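Putative branched-chain amino acid transport system substrate-binding protein (Rhodopseudomonas palustris, PDB 4F8J) probably captures small carboxylate ligands in the periplasm for an ABC-type importer, and here holds 4'-hydroxycinnamic acid between its two lobes. Local coordinates at residues 25-30 with 285-290; 72-77 with 95-100; 81-86 with 100-105; 113-118 with 331-336; 294-299 with 324-329. All coordinates share one frame; numbering follows the deposited sequence. Where two conformers were deposited one is given.

Leaving the first strand, the chain enters helix 21-29, which contact 1 joins to helix 282-302, closing a loop of more than 250 residues that contains contacts 2 and 3. Contact 2 pairs strands 72-75 and 96-98 of the six-stranded sheet; contact 3 crosses it, setting helix 79-92 against the loop after strand 96-98, and the two share Ala100. Contact 4 opens at edge strand 112-114 and returns from the far lobe to 331-336, so it crosses contact 1. Nested within contact 4, contact 5 ties helix 282-302 to the small hairpin 326-333. Contacts 1, 3 and 4 all touch the bound 4'-hydroxycinnamic acid.

Contact 1: residues 25-30 with 285-290; sequences IPERNA and AHSFDA. With HC4 (4'-hydroxycinnamic acid), chain E.
Ser287 reaches across to helix 21-29 with its hydroxyl, and OG donates to the backbone O of Glu27 at 2.8 Å. The hydroxyl lies in the carbonyl plane, on a lone pair, with a C=O...OG angle of 116°. Ser287 OG sits between its own backbone N and carbonyl carbon (chi1 61°), a torsion that presents it to the other helix, although it also makes a weak bond to Ala284 O. Beside this bond the methyl of Ala30 closes in, its CB 3.5 Å from Ser287 OG, and two small side chains thereby let the helices come near: the CA atoms of Glu27 and Ser287 are 5.4 Å apart.

His286, one residue earlier, turns its ring to the ligand. Its NE2 is 2.6 Å from O4' of 4'-hydroxycinnamic acid, a short hydrogen bond in which either partner could be the donor, and the phenol oxygen meets the ring at its edge. Glu27 OE2 lies near the same ring plane, 4.3 Å from His286 CD2, too far for a bond but near enough that its charge would probably be felt by the imidazole. The other carboxylate oxygen of Glu27, OE1, is fixed by Ser77 OG, a second-shell tie that holds the acid beside the edge of His286.

Further out, Asp289 grips Ser329 OG and Gln330 N, while Phe288 and Ala285 pack on Leu267 of helix 261-275. Helix 282-302 thus lies between helix 21-29 and the loop at 328-330, with Met74 and Ile97 of the six-stranded sheet against Ala290.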
# COMPACT_ATOMS: atom_id res chain seq x y z
N ILE A 25 2.16 4.77 -11.45
CA ILE A 25 1.43 4.79 -12.71
C ILE A 25 0.01 4.25 -12.55
O ILE A 25 -0.95 4.89 -12.96
CB ILE A 25 2.24 4.10 -13.84
CG1 ILE A 25 3.34 5.05 -14.28
CG2 ILE A 25 1.33 3.76 -15.02
CD1 ILE A 25 4.37 4.43 -15.23
N PRO A 26 -0.13 3.05 -11.94
CA PRO A 26 -1.50 2.60 -11.69
C PRO A 26 -2.32 3.49 -10.76
O PRO A 26 -3.52 3.60 -10.93
CB PRO A 26 -1.32 1.22 -11.09
CG PRO A 26 0.00 0.76 -11.56
CD PRO A 26 0.85 1.99 -11.65
N GLU A 27 -1.66 4.10 -9.78
CA GLU A 27 -2.37 5.00 -8.87
C GLU A 27 -2.93 6.19 -9.63
O GLU A 27 -4.07 6.61 -9.42
CB GLU A 27 -1.44 5.43 -7.72
CG GLU A 27 -1.24 4.25 -6.81
CD GLU A 27 -0.15 4.31 -5.79
OE1 GLU A 27 0.66 5.26 -5.77
OE2 GLU A 27 -0.08 3.31 -5.02
N ARG A 28 -2.11 6.76 -10.52
CA ARG A 28 -2.57 7.88 -11.35
C ARG A 28 -3.67 7.44 -12.33
O ARG A 28 -4.68 8.10 -12.50
CB ARG A 28 -1.39 8.54 -12.08
CG ARG A 28 -1.81 9.67 -13.02
CD ARG A 28 -0.59 10.35 -13.66
NE ARG A 28 -1.05 11.31 -14.68
CZ ARG A 28 -1.28 10.99 -15.95
NH1 ARG A 28 -1.72 11.92 -16.81
NH2 ARG A 28 -1.07 9.74 -16.38
N ASN A 29 -3.47 6.32 -13.00
CA ASN A 29 -4.44 5.80 -13.96
C ASN A 29 -5.80 5.51 -13.32
O ASN A 29 -6.80 5.65 -13.98
CB ASN A 29 -3.90 4.56 -14.65
CG ASN A 29 -2.84 4.88 -15.65
OD1 ASN A 29 -2.63 6.04 -16.01
ND2 ASN A 29 -2.14 3.85 -16.12
N ALA A 30 -5.81 5.04 -12.06
CA ALA A 30 -7.07 4.71 -11.41
C ALA A 30 -7.95 5.93 -11.24
O ALA A 30 -9.17 5.78 -11.06
CB ALA A 30 -6.84 4.05 -10.05
N ALA A 285 -5.64 0.25 -6.49
CA ALA A 285 -6.71 0.15 -5.54
C ALA A 285 -6.57 1.23 -4.44
O ALA A 285 -7.59 1.64 -3.88
CB ALA A 285 -6.77 -1.25 -4.95
N HIS A 286 -5.35 1.63 -4.07
CA HIS A 286 -5.22 2.61 -2.98
C HIS A 286 -5.77 3.98 -3.34
O HIS A 286 -6.45 4.61 -2.54
CB HIS A 286 -3.82 2.73 -2.45
CG HIS A 286 -3.25 1.45 -1.90
ND1 HIS A 286 -3.99 0.55 -1.18
CD2 HIS A 286 -1.96 0.90 -2.01
CE1 HIS A 286 -3.21 -0.49 -0.83
NE2 HIS A 286 -1.97 -0.28 -1.31
N SER A 287 -5.48 4.45 -4.56
CA SER A 287 -6.04 5.75 -4.96
C SER A 287 -7.54 5.62 -5.21
O SER A 287 -8.30 6.49 -4.80
CB SER A 287 -5.28 6.38 -6.14
OG SER A 287 -5.39 5.50 -7.22
N PHE A 288 -8.00 4.51 -5.78
CA PHE A 288 -9.44 4.27 -5.98
C PHE A 288 -10.15 4.27 -4.63
O PHE A 288 -11.17 4.94 -4.43
CB PHE A 288 -9.63 2.91 -6.69
CG PHE A 288 -11.05 2.55 -6.98
CD1 PHE A 288 -11.71 2.99 -8.14
CD2 PHE A 288 -11.73 1.74 -6.11
CE1 PHE A 288 -13.01 2.61 -8.39
CE2 PHE A 288 -13.02 1.36 -6.36
CZ PHE A 288 -13.67 1.80 -7.50
N ASP A 289 -9.57 3.57 -3.66
CA ASP A 289 -10.20 3.44 -2.34
C ASP A 289 -10.19 4.78 -1.61
O ASP A 289 -11.12 5.06 -0.84
CB ASP A 289 -9.48 2.41 -1.50
CG ASP A 289 -9.73 0.99 -1.97
OD1 ASP A 289 -10.58 0.79 -2.87
OD2 ASP A 289 -9.14 0.05 -1.37
N ALA A 290 -9.14 5.59 -1.80
CA ALA A 290 -9.09 6.89 -1.14
C ALA A 290 -10.33 7.72 -1.54
O ALA A 290 -10.94 8.42 -0.70
CB ALA A 290 -7.79 7.61 -1.44
C1 HC4 E . 7.56 1.16 0.06
O1 HC4 E . 8.00 1.98 0.88
O2 HC4 E . 8.16 0.93 -1.02
C2 HC4 E . 6.30 0.40 0.27
C3 HC4 E . 5.42 0.38 -0.72
C1' HC4 E . 4.04 -0.19 -0.59
C2' HC4 E . 3.72 -1.27 0.25
C3' HC4 E . 2.40 -1.69 0.37
C4' HC4 E . 1.36 -1.10 -0.33
C5' HC4 E . 1.68 -0.03 -1.16
C6' HC4 E . 2.99 0.39 -1.26
O4' HC4 E . 0.05 -1.51 -0.25

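Contact 2: residues 72-77 with 95-100; sequences VIMGSS and PHIALA
This contact is a parallel pairing of neighbouring strands, 72-75 and 96-98, at the centre of a beta-alpha-beta unit whose connecting helix is 79-92. The strand axes approach to 4.7 Å with 16° between their directions. Ile73 is gripped by both its polar backbone atoms: its N donates to Pro95 O at 2.9 Å, and its O accepts from Ile97 N at the same length. Gly75 N then donates to Ile97 O, after which the pairing frays, for the bond from Leu99 N to Gly75 O is weak.

A side chain takes over there. His96 NE2 donates to Gly75 O at 2.9 Å, almost straight at 166° and nearly in the ring plane, though tilted from the carbonyl plane. With CG anti to the backbone N (chi1 168°), the imidazole runs along the sheet toward that carbonyl, and Ser112 OG holds its ND1, so both ring nitrogens are engaged and the rotation of the ring is fixed. Ile73 CG1 lies against His96 CB on the same face. On the other face Met74, a selenomethionine, sets CG 4.2 Å from Ile97 CB, and Val72 CG1 meets Ile97 CD1.

Strand 8-14 flanks 72-75 on its far side and strand 112-114 pairs with 96-98; helix 79-92 packs over His96, while helix 282-302 covers Met74 and Ile97.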
# COMPACT_ATOMS: atom_id res chain seq x y z
N VAL A 72 -8.02 18.21 0.77
CA VAL A 72 -7.44 16.89 1.09
C VAL A 72 -6.22 16.70 0.21
O VAL A 72 -6.20 17.11 -0.95
CB VAL A 72 -8.43 15.70 0.80
CG1 VAL A 72 -7.84 14.34 1.16
CG2 VAL A 72 -9.76 15.93 1.52
N ILE A 73 -5.18 16.10 0.78
CA ILE A 73 -4.00 15.71 0.03
C ILE A 73 -3.78 14.21 0.13
O ILE A 73 -4.19 13.55 1.10
CB ILE A 73 -2.75 16.52 0.39
CG1 ILE A 73 -2.27 16.28 1.77
CG2 ILE A 73 -3.02 18.01 0.14
CD1 ILE A 73 -0.94 16.97 2.04
N MSE A 74 -3.19 13.64 -0.91
CA MSE A 74 -3.03 12.18 -1.00
C MSE A 74 -1.63 11.90 -1.51
O MSE A 74 -1.08 12.63 -2.32
CB MSE A 74 -4.03 11.55 -1.97
CG MSE A 74 -5.45 11.77 -1.69
SE MSE A 74 -6.53 10.83 -3.00
CE MSE A 74 -8.25 11.37 -2.30
N GLY A 75 -1.06 10.80 -1.06
CA GLY A 75 0.17 10.25 -1.59
C GLY A 75 1.08 9.79 -0.46
O GLY A 75 0.69 9.76 0.70
N SER A 76 2.31 9.38 -0.73
CA SER A 76 2.88 9.14 -2.07
C SER A 76 2.84 7.62 -2.34
O SER A 76 2.05 6.90 -1.71
CB SER A 76 4.27 9.79 -2.15
OG SER A 76 4.90 9.51 -3.42
N SER A 77 3.65 7.13 -3.27
CA SER A 77 3.60 5.75 -3.72
C SER A 77 4.47 4.82 -2.87
O SER A 77 4.23 3.60 -2.81
CB SER A 77 4.04 5.67 -5.19
OG SER A 77 3.15 6.38 -6.01
N PRO A 95 -6.22 17.28 5.85
CA PRO A 95 -6.31 15.84 5.85
C PRO A 95 -5.45 15.21 4.77
O PRO A 95 -5.42 15.68 3.64
CB PRO A 95 -7.79 15.56 5.57
CG PRO A 95 -8.47 16.77 6.07
CD PRO A 95 -7.55 17.92 5.80
N HIS A 96 -4.78 14.14 5.15
CA HIS A 96 -3.83 13.42 4.30
C HIS A 96 -4.21 11.96 4.27
O HIS A 96 -4.27 11.30 5.31
CB HIS A 96 -2.41 13.59 4.85
CG HIS A 96 -1.41 12.68 4.23
ND1 HIS A 96 -0.42 12.06 4.96
CD2 HIS A 96 -1.27 12.23 2.93
CE1 HIS A 96 0.29 11.28 4.14
NE2 HIS A 96 -0.20 11.41 2.89
N ILE A 97 -4.48 11.45 3.06
CA ILE A 97 -4.68 10.03 2.86
C ILE A 97 -3.44 9.43 2.23
O ILE A 97 -3.10 9.71 1.07
CB ILE A 97 -5.94 9.74 2.01
CG1 ILE A 97 -7.18 10.29 2.68
CG2 ILE A 97 -6.05 8.23 1.78
CD1 ILE A 97 -8.43 10.19 1.82
N ALA A 98 -2.71 8.64 3.01
CA ALA A 98 -1.47 8.04 2.56
C ALA A 98 -1.69 6.86 1.62
O ALA A 98 -2.56 6.05 1.89
CB ALA A 98 -0.64 7.60 3.75
N LEU A 99 -0.86 6.73 0.57
CA LEU A 99 -0.98 5.65 -0.41
C LEU A 99 0.17 4.63 -0.27
O LEU A 99 0.25 3.69 -1.06
CB LEU A 99 -1.14 6.22 -1.83
CG LEU A 99 -2.28 7.19 -2.06
CD1 LEU A 99 -2.31 7.68 -3.53
CD2 LEU A 99 -3.67 6.59 -1.65
N ALA A 100 1.03 4.82 0.73
CA ALA A 100 2.08 3.89 1.14
C ALA A 100 2.00 3.72 2.66
O ALA A 100 1.54 4.64 3.36
CB ALA A 100 3.45 4.39 0.72

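Contact 3: residues 81-86 with 100-105; sequences PTVAVS and APLPIT. With HC4 (4'-hydroxycinnamic acid), chain E.
Leu102 carries its CG between the backbone N and the carbonyl carbon (chi1 76°), and from there the extended chi2 sends CD1 to helix 79-92, where it meets Ser86 CB at 3.8 Å and Thr82 O at 3.9 Å. Thr82 turns OG1 anti to its carbonyl carbon (chi1 -60°), which points the hydroxyl at Ala100 and leaves the methyl CG2 anti to the backbone N, where it crosses Leu102 at a slant, 4.0 Å from its CD2. Thr82 OG1 touches Ala100 CB at 3.3 Å, but its polar partners are Val78 O and Ser76 N, so the hydroxyl ties the start of the helix to the end of strand 72-75. Val83 adds its CG2 to the cluster, 4.0 Å from Leu102 CB and a little farther from Pro103 CD. The leucine is thus flanked by three helix residues.

Between the two anchors, Pro101 is the centre of an inverse gamma turn and faces the other way: in the conformer given here, its CD lies near the ring of 4'-hydroxycinnamic acid. The same loop therefore packs on a helix and lines the ligand pocket. Around it, helix 54-67 backs helix 79-92 at Pro81 and Ala84, strand 96-98 runs beneath Thr82 and Ser86, and helix 146-161 of the other lobe touches Pro101 and Pro103.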
# COMPACT_ATOMS: atom_id res chain seq x y z
N PRO A 81 8.69 9.36 0.56
CA PRO A 81 7.95 10.58 0.21
C PRO A 81 6.62 10.69 0.96
O PRO A 81 6.07 11.79 1.15
CB PRO A 81 7.79 10.47 -1.31
CG PRO A 81 7.81 9.01 -1.55
CD PRO A 81 8.87 8.50 -0.61
N THR A 82 6.09 9.56 1.38
CA THR A 82 4.80 9.54 2.12
C THR A 82 4.99 10.16 3.49
O THR A 82 4.11 10.91 3.98
CB THR A 82 4.20 8.14 2.20
OG1 THR A 82 3.95 7.65 0.87
CG2 THR A 82 2.91 8.15 2.99
N VAL A 83 6.12 9.86 4.15
CA VAL A 83 6.44 10.52 5.42
C VAL A 83 6.53 12.04 5.21
O VAL A 83 5.99 12.85 5.98
CB VAL A 83 7.76 9.96 5.98
CG1 VAL A 83 8.24 10.82 7.14
CG2 VAL A 83 7.54 8.53 6.48
N ALA A 84 7.15 12.45 4.11
CA ALA A 84 7.25 13.86 3.78
C ALA A 84 5.88 14.56 3.60
O ALA A 84 5.63 15.65 4.12
CB ALA A 84 8.13 14.05 2.52
N VAL A 85 4.97 13.89 2.93
CA VAL A 85 3.63 14.44 2.76
C VAL A 85 2.94 14.60 4.10
O VAL A 85 2.27 15.60 4.36
CB VAL A 85 2.79 13.59 1.80
CG1 VAL A 85 1.38 14.13 1.69
CG2 VAL A 85 3.43 13.49 0.40
N SER A 86 3.09 13.59 4.96
CA SER A 86 2.49 13.62 6.28
C SER A 86 3.05 14.80 7.11
O SER A 86 2.29 15.50 7.81
CB SER A 86 2.72 12.30 7.03
OG SER A 86 2.06 12.32 8.28
N ALA A 100 1.03 4.82 0.73
CA ALA A 100 2.08 3.89 1.14
C ALA A 100 2.00 3.72 2.66
O ALA A 100 1.54 4.64 3.36
CB ALA A 100 3.45 4.39 0.72
N PRO A 101 2.42 2.57 3.23
CA PRO A 101 2.13 2.32 4.66
C PRO A 101 3.21 2.85 5.66
O PRO A 101 3.96 2.07 6.24
CB PRO A 101 1.99 0.78 4.73
CG PRO A 101 2.93 0.31 3.68
CD PRO A 101 3.02 1.38 2.59
N LEU A 102 3.15 4.14 5.96
CA LEU A 102 4.16 4.79 6.73
C LEU A 102 3.92 4.52 8.21
O LEU A 102 2.79 4.19 8.61
CB LEU A 102 4.18 6.29 6.46
CG LEU A 102 3.05 7.09 7.13
CD1 LEU A 102 3.35 8.59 7.08
CD2 LEU A 102 1.73 6.72 6.50
N PRO A 103 4.96 4.69 9.01
CA PRO A 103 4.80 4.70 10.47
C PRO A 103 4.00 5.94 10.86
O PRO A 103 4.49 7.06 10.72
CB PRO A 103 6.23 4.80 10.99
CG PRO A 103 7.13 4.59 9.83
CD PRO A 103 6.36 4.95 8.62
N ILE A 104 2.78 5.75 11.34
CA ILE A 104 1.94 6.92 11.70
C ILE A 104 2.12 7.08 13.20
O ILE A 104 1.35 6.56 14.00
CB ILE A 104 0.43 6.82 11.25
CG1 ILE A 104 0.30 6.68 9.75
CG2 ILE A 104 -0.35 8.07 11.70
CD1 ILE A 104 -1.11 6.42 9.22
N THR A 105 3.14 7.87 13.56
CA THR A 105 3.53 8.20 14.93
C THR A 105 2.57 9.21 15.54
O THR A 105 1.79 9.82 14.82
CB THR A 105 4.91 8.85 14.90
OG1 THR A 105 4.87 10.01 14.06
CG2 THR A 105 5.96 7.89 14.37
C1 HC4 E . 7.56 1.16 0.06
O1 HC4 E . 8.00 1.98 0.88
O2 HC4 E . 8.16 0.93 -1.02
C2 HC4 E . 6.30 0.40 0.27
C3 HC4 E . 5.42 0.38 -0.72
C1' HC4 E . 4.04 -0.19 -0.59
C2' HC4 E . 3.72 -1.27 0.25
C3' HC4 E . 2.40 -1.69 0.37
C4' HC4 E . 1.36 -1.10 -0.33
C5' HC4 E . 1.68 -0.03 -1.16
C6' HC4 E . 2.99 0.39 -1.26
O4' HC4 E . 0.05 -1.51 -0.25

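Contact 4: residues 113-118 with 331-336; sequences VAMPQP and GVYSFT. With HC4 (4'-hydroxycinnamic acid), chain E.
Val113 lies over one face of the Phe335 ring in a CH-pi contact, its CG1 3.9 Å from the ring centroid and only 13° off the normal. Met115, a selenomethionine, reaches the edge of the same ring with CE, 4.1 Å from Phe335 CZ. Its chain is bent at chi2 (-63°) and again at chi3, which carries the methyl to Phe335 and also over one face of Tyr333. The selenium stands obliquely to that second ring, 4.4 Å from its centroid, as a Met-aromatic contact. Tyr333 ends the second strand of a small hairpin, 326-327 with 332-333, and Phe335 follows in the loop just after it; together they close against edge strand 112-114 of the six-stranded sheet in a periplasmic-binding-protein fold.

Beyond the apolar groups, Tyr333 OH donates to Met115 O at 2.6 Å, the hydroxyl tilted 17° from the carbonyl plane. A phenylalanine in place of Tyr333 would probably leave this buried carbonyl without its donor and the turn after strand 112-114 less firmly held. Ala114 O, buried nearby, has no hydrogen-bonding partner; it lies in plane at the edge of Phe335, 4.0 Å from CE1. One residue past the gripped carbonyl, Pro116 CB rests 3.4 Å from O4' of 4'-hydroxycinnamic acid.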
# COMPACT_ATOMS: atom_id res chain seq x y z
N VAL A 113 -4.21 9.51 7.66
CA VAL A 113 -4.66 8.11 7.66
C VAL A 113 -4.00 7.38 6.50
O VAL A 113 -3.43 8.02 5.61
CB VAL A 113 -6.20 7.99 7.54
CG1 VAL A 113 -6.89 8.60 8.76
CG2 VAL A 113 -6.72 8.59 6.21
N ALA A 114 -4.04 6.05 6.51
CA ALA A 114 -3.39 5.25 5.46
C ALA A 114 -4.35 4.27 4.80
O ALA A 114 -5.14 3.61 5.49
CB ALA A 114 -2.20 4.50 6.03
N MSE A 115 -4.25 4.18 3.48
CA MSE A 115 -4.96 3.16 2.71
C MSE A 115 -4.29 1.79 2.75
O MSE A 115 -4.98 0.78 2.91
CB MSE A 115 -5.16 3.62 1.25
CG MSE A 115 -6.02 4.81 0.99
SE MSE A 115 -7.89 4.47 1.54
CE MSE A 115 -7.66 5.23 2.93
N PRO A 116 -2.98 1.70 2.55
CA PRO A 116 -2.37 0.34 2.55
C PRO A 116 -2.56 -0.37 3.87
O PRO A 116 -2.60 0.25 4.93
CB PRO A 116 -0.89 0.61 2.28
CG PRO A 116 -0.91 1.91 1.57
CD PRO A 116 -1.95 2.72 2.26
N GLN A 117 -2.62 -1.69 3.80
CA GLN A 117 -2.72 -2.47 5.00
C GLN A 117 -1.51 -2.27 5.91
O GLN A 117 -0.37 -2.20 5.43
CB GLN A 117 -2.85 -3.94 4.68
CG GLN A 117 -4.12 -4.32 3.90
CD GLN A 117 -4.06 -4.07 2.43
OE1 GLN A 117 -3.04 -3.64 1.88
NE2 GLN A 117 -5.19 -4.29 1.76
N PRO A 118 -1.75 -2.17 7.22
CA PRO A 118 -0.62 -2.03 8.13
C PRO A 118 0.25 -3.28 8.12
O PRO A 118 -0.25 -4.40 7.94
CB PRO A 118 -1.28 -1.80 9.48
CG PRO A 118 -2.59 -2.43 9.38
CD PRO A 118 -3.02 -2.32 7.94
N GLY A 331 -10.41 -3.26 1.68
CA GLY A 331 -10.79 -3.55 3.04
C GLY A 331 -11.96 -2.71 3.44
O GLY A 331 -12.55 -2.04 2.60
N VAL A 332 -12.30 -2.81 4.72
CA VAL A 332 -13.41 -2.05 5.31
C VAL A 332 -12.82 -1.21 6.41
O VAL A 332 -12.33 -1.72 7.42
CB VAL A 332 -14.54 -2.99 5.80
CG1 VAL A 332 -15.68 -2.19 6.44
CG2 VAL A 332 -15.09 -3.87 4.67
N TYR A 333 -12.83 0.11 6.20
CA TYR A 333 -12.06 1.03 7.06
C TYR A 333 -12.89 1.59 8.20
O TYR A 333 -13.96 2.12 7.99
CB TYR A 333 -11.51 2.20 6.23
CG TYR A 333 -10.47 1.79 5.23
CD1 TYR A 333 -10.82 1.29 4.00
CD2 TYR A 333 -9.11 1.91 5.51
CE1 TYR A 333 -9.86 0.91 3.07
CE2 TYR A 333 -8.14 1.53 4.57
CZ TYR A 333 -8.51 1.02 3.36
OH TYR A 333 -7.55 0.60 2.44
N SER A 334 -12.34 1.55 9.42
CA SER A 334 -12.92 2.25 10.55
C SER A 334 -11.78 2.90 11.30
O SER A 334 -11.16 2.28 12.14
CB SER A 334 -13.69 1.32 11.48
OG SER A 334 -14.88 0.83 10.87
N PHE A 335 -11.50 4.14 10.95
CA PHE A 335 -10.45 4.86 11.65
C PHE A 335 -10.91 5.31 13.03
O PHE A 335 -12.10 5.60 13.27
CB PHE A 335 -10.05 6.09 10.85
CG PHE A 335 -9.59 5.79 9.44
CD1 PHE A 335 -8.43 5.09 9.19
CD2 PHE A 335 -10.36 6.20 8.35
CE1 PHE A 335 -8.02 4.82 7.92
CE2 PHE A 335 -9.96 5.93 7.06
CZ PHE A 335 -8.78 5.23 6.84
N THR A 336 -9.94 5.47 13.93
CA THR A 336 -10.19 6.17 15.18
C THR A 336 -9.11 7.25 15.38
O THR A 336 -8.18 7.38 14.55
CB THR A 336 -10.22 5.22 16.41
OG1 THR A 336 -8.90 4.73 16.70
CG2 THR A 336 -11.18 4.02 16.16
C1 HC4 E . 7.56 1.16 0.06
O1 HC4 E . 8.00 1.98 0.88
O2 HC4 E . 8.16 0.93 -1.02
C2 HC4 E . 6.30 0.40 0.27
C3 HC4 E . 5.42 0.38 -0.72
C1' HC4 E . 4.04 -0.19 -0.59
C2' HC4 E . 3.72 -1.27 0.25
C3' HC4 E . 2.40 -1.69 0.37
C4' HC4 E . 1.36 -1.10 -0.33
C5' HC4 E . 1.68 -0.03 -1.16
C6' HC4 E . 2.99 0.39 -1.26
O4' HC4 E . 0.05 -1.51 -0.25

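Contact 5: residues 294-299 with 324-329; sequences LERVVP and KDIAAS
A single guanidinium gathers two successive backbone carbonyls: Arg296 NH2 donates to Lys324 O at 2.8 Å and Arg296 NH1 to Asp325 O at 3.2 Å. The two bonds differ in quality. Lys324 O is approached at a C=O...NH2 angle of 136°, whereas NH1 stands above the Asp325 carbonyl plane, away from its lone pairs, although the oxygen itself lies in the guanidinium plane. A weak third bond links NH1 to Lys324 O. Arg296 reaches this place with CG anti to the backbone N (chi1 -168°) and a bend at chi2 (74°) that folds the chain over Ile326. There Ile326 CG1 lies 3.9 Å from Arg296 CG and under the rim of one face of the guanidinium, while CD1 touches Val297 CG1. Glu323 completes the grip through a salt bridge to Arg296 NE.

A leucine in place of Arg296 would probably leave the carbonyls of Lys324 and Asp325 without these donors and Glu323 without its charged mate, setting the loop free to shift.

What the arginine holds is the start of a hairpin: Asp325 and Ile326 both face Tyr333 as a G1 beta bulge, and helix 282-302 clasps the two-stranded sheet at that irregular point.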
# COMPACT_ATOMS: atom_id res chain seq x y z
N LEU A 294 -13.55 9.35 0.48
CA LEU A 294 -14.08 10.71 0.26
C LEU A 294 -15.57 10.67 -0.02
O LEU A 294 -16.32 11.53 0.46
CB LEU A 294 -13.34 11.41 -0.86
CG LEU A 294 -11.88 11.76 -0.51
CD1 LEU A 294 -11.31 12.62 -1.63
CD2 LEU A 294 -11.70 12.49 0.82
N GLU A 295 -16.03 9.69 -0.80
CA GLU A 295 -17.46 9.52 -1.04
C GLU A 295 -18.27 9.47 0.25
O GLU A 295 -19.37 9.99 0.31
CB GLU A 295 -17.75 8.25 -1.86
CG GLU A 295 -17.52 8.42 -3.35
CD GLU A 295 -17.74 7.14 -4.14
OE1 GLU A 295 -18.12 6.10 -3.54
OE2 GLU A 295 -17.52 7.20 -5.38
N ARG A 296 -17.72 8.83 1.27
CA ARG A 296 -18.36 8.71 2.56
C ARG A 296 -18.23 9.95 3.44
O ARG A 296 -19.21 10.40 4.04
CB ARG A 296 -17.72 7.52 3.25
CG ARG A 296 -18.40 7.06 4.44
CD ARG A 296 -19.71 6.29 4.11
NE ARG A 296 -20.08 6.06 5.42
CZ ARG A 296 -19.91 4.94 6.09
NH1 ARG A 296 -19.53 3.82 5.52
NH2 ARG A 296 -20.21 4.97 7.35
N VAL A 297 -17.00 10.46 3.58
CA VAL A 297 -16.73 11.52 4.55
C VAL A 297 -17.05 12.92 4.02
O VAL A 297 -17.44 13.80 4.81
CB VAL A 297 -15.30 11.50 5.12
CG1 VAL A 297 -15.05 10.21 5.88
CG2 VAL A 297 -14.24 11.75 4.07
N VAL A 298 -16.94 13.14 2.72
CA VAL A 298 -17.21 14.49 2.19
C VAL A 298 -18.66 14.95 2.37
O VAL A 298 -18.88 16.05 2.83
CB VAL A 298 -16.69 14.64 0.74
CG1 VAL A 298 -17.35 15.84 0.06
CG2 VAL A 298 -15.13 14.69 0.74
N PRO A 299 -19.68 14.08 2.13
CA PRO A 299 -21.08 14.54 2.35
C PRO A 299 -21.29 14.92 3.83
O PRO A 299 -22.04 15.85 4.14
CB PRO A 299 -21.89 13.33 1.92
CG PRO A 299 -21.04 12.67 0.85
CD PRO A 299 -19.63 12.79 1.42
N LYS A 324 -18.13 4.91 10.19
CA LYS A 324 -17.57 3.57 10.41
C LYS A 324 -17.88 2.63 9.28
O LYS A 324 -18.84 2.77 8.53
CB LYS A 324 -18.09 2.97 11.74
CG LYS A 324 -17.79 3.81 13.00
CD LYS A 324 -16.33 3.93 13.26
CE LYS A 324 -16.05 4.76 14.50
NZ LYS A 324 -14.64 5.11 14.63
N ASP A 325 -16.97 1.67 9.10
CA ASP A 325 -17.15 0.59 8.15
C ASP A 325 -17.30 1.13 6.73
O ASP A 325 -18.31 0.88 6.03
CB ASP A 325 -18.33 -0.32 8.51
CG ASP A 325 -18.08 -1.15 9.75
OD1 ASP A 325 -17.11 -1.92 9.76
OD2 ASP A 325 -18.88 -1.01 10.71
N ILE A 326 -16.26 1.85 6.31
CA ILE A 326 -16.18 2.37 4.95
C ILE A 326 -15.67 1.27 4.01
O ILE A 326 -14.50 0.90 4.05
CB ILE A 326 -15.26 3.58 4.89
CG1 ILE A 326 -15.69 4.67 5.89
CG2 ILE A 326 -15.18 4.12 3.45
CD1 ILE A 326 -14.86 5.95 5.89
N ALA A 327 -16.56 0.76 3.18
CA ALA A 327 -16.25 -0.35 2.27
C ALA A 327 -15.44 0.15 1.10
O ALA A 327 -15.81 1.14 0.46
CB ALA A 327 -17.52 -0.99 1.75
N ALA A 328 -14.37 -0.56 0.81
CA ALA A 328 -13.56 -0.24 -0.36
C ALA A 328 -12.97 -1.52 -0.94
O ALA A 328 -13.24 -2.61 -0.43
CB ALA A 328 -12.47 0.77 0.01
N SER A 329 -12.20 -1.41 -2.01
CA SER A 329 -11.73 -2.62 -2.68
C SER A 329 -10.68 -3.38 -1.84
O SER A 329 -10.55 -4.61 -1.98
CB SER A 329 -11.20 -2.30 -4.09
OG SER A 329 -9.95 -1.62 -4.03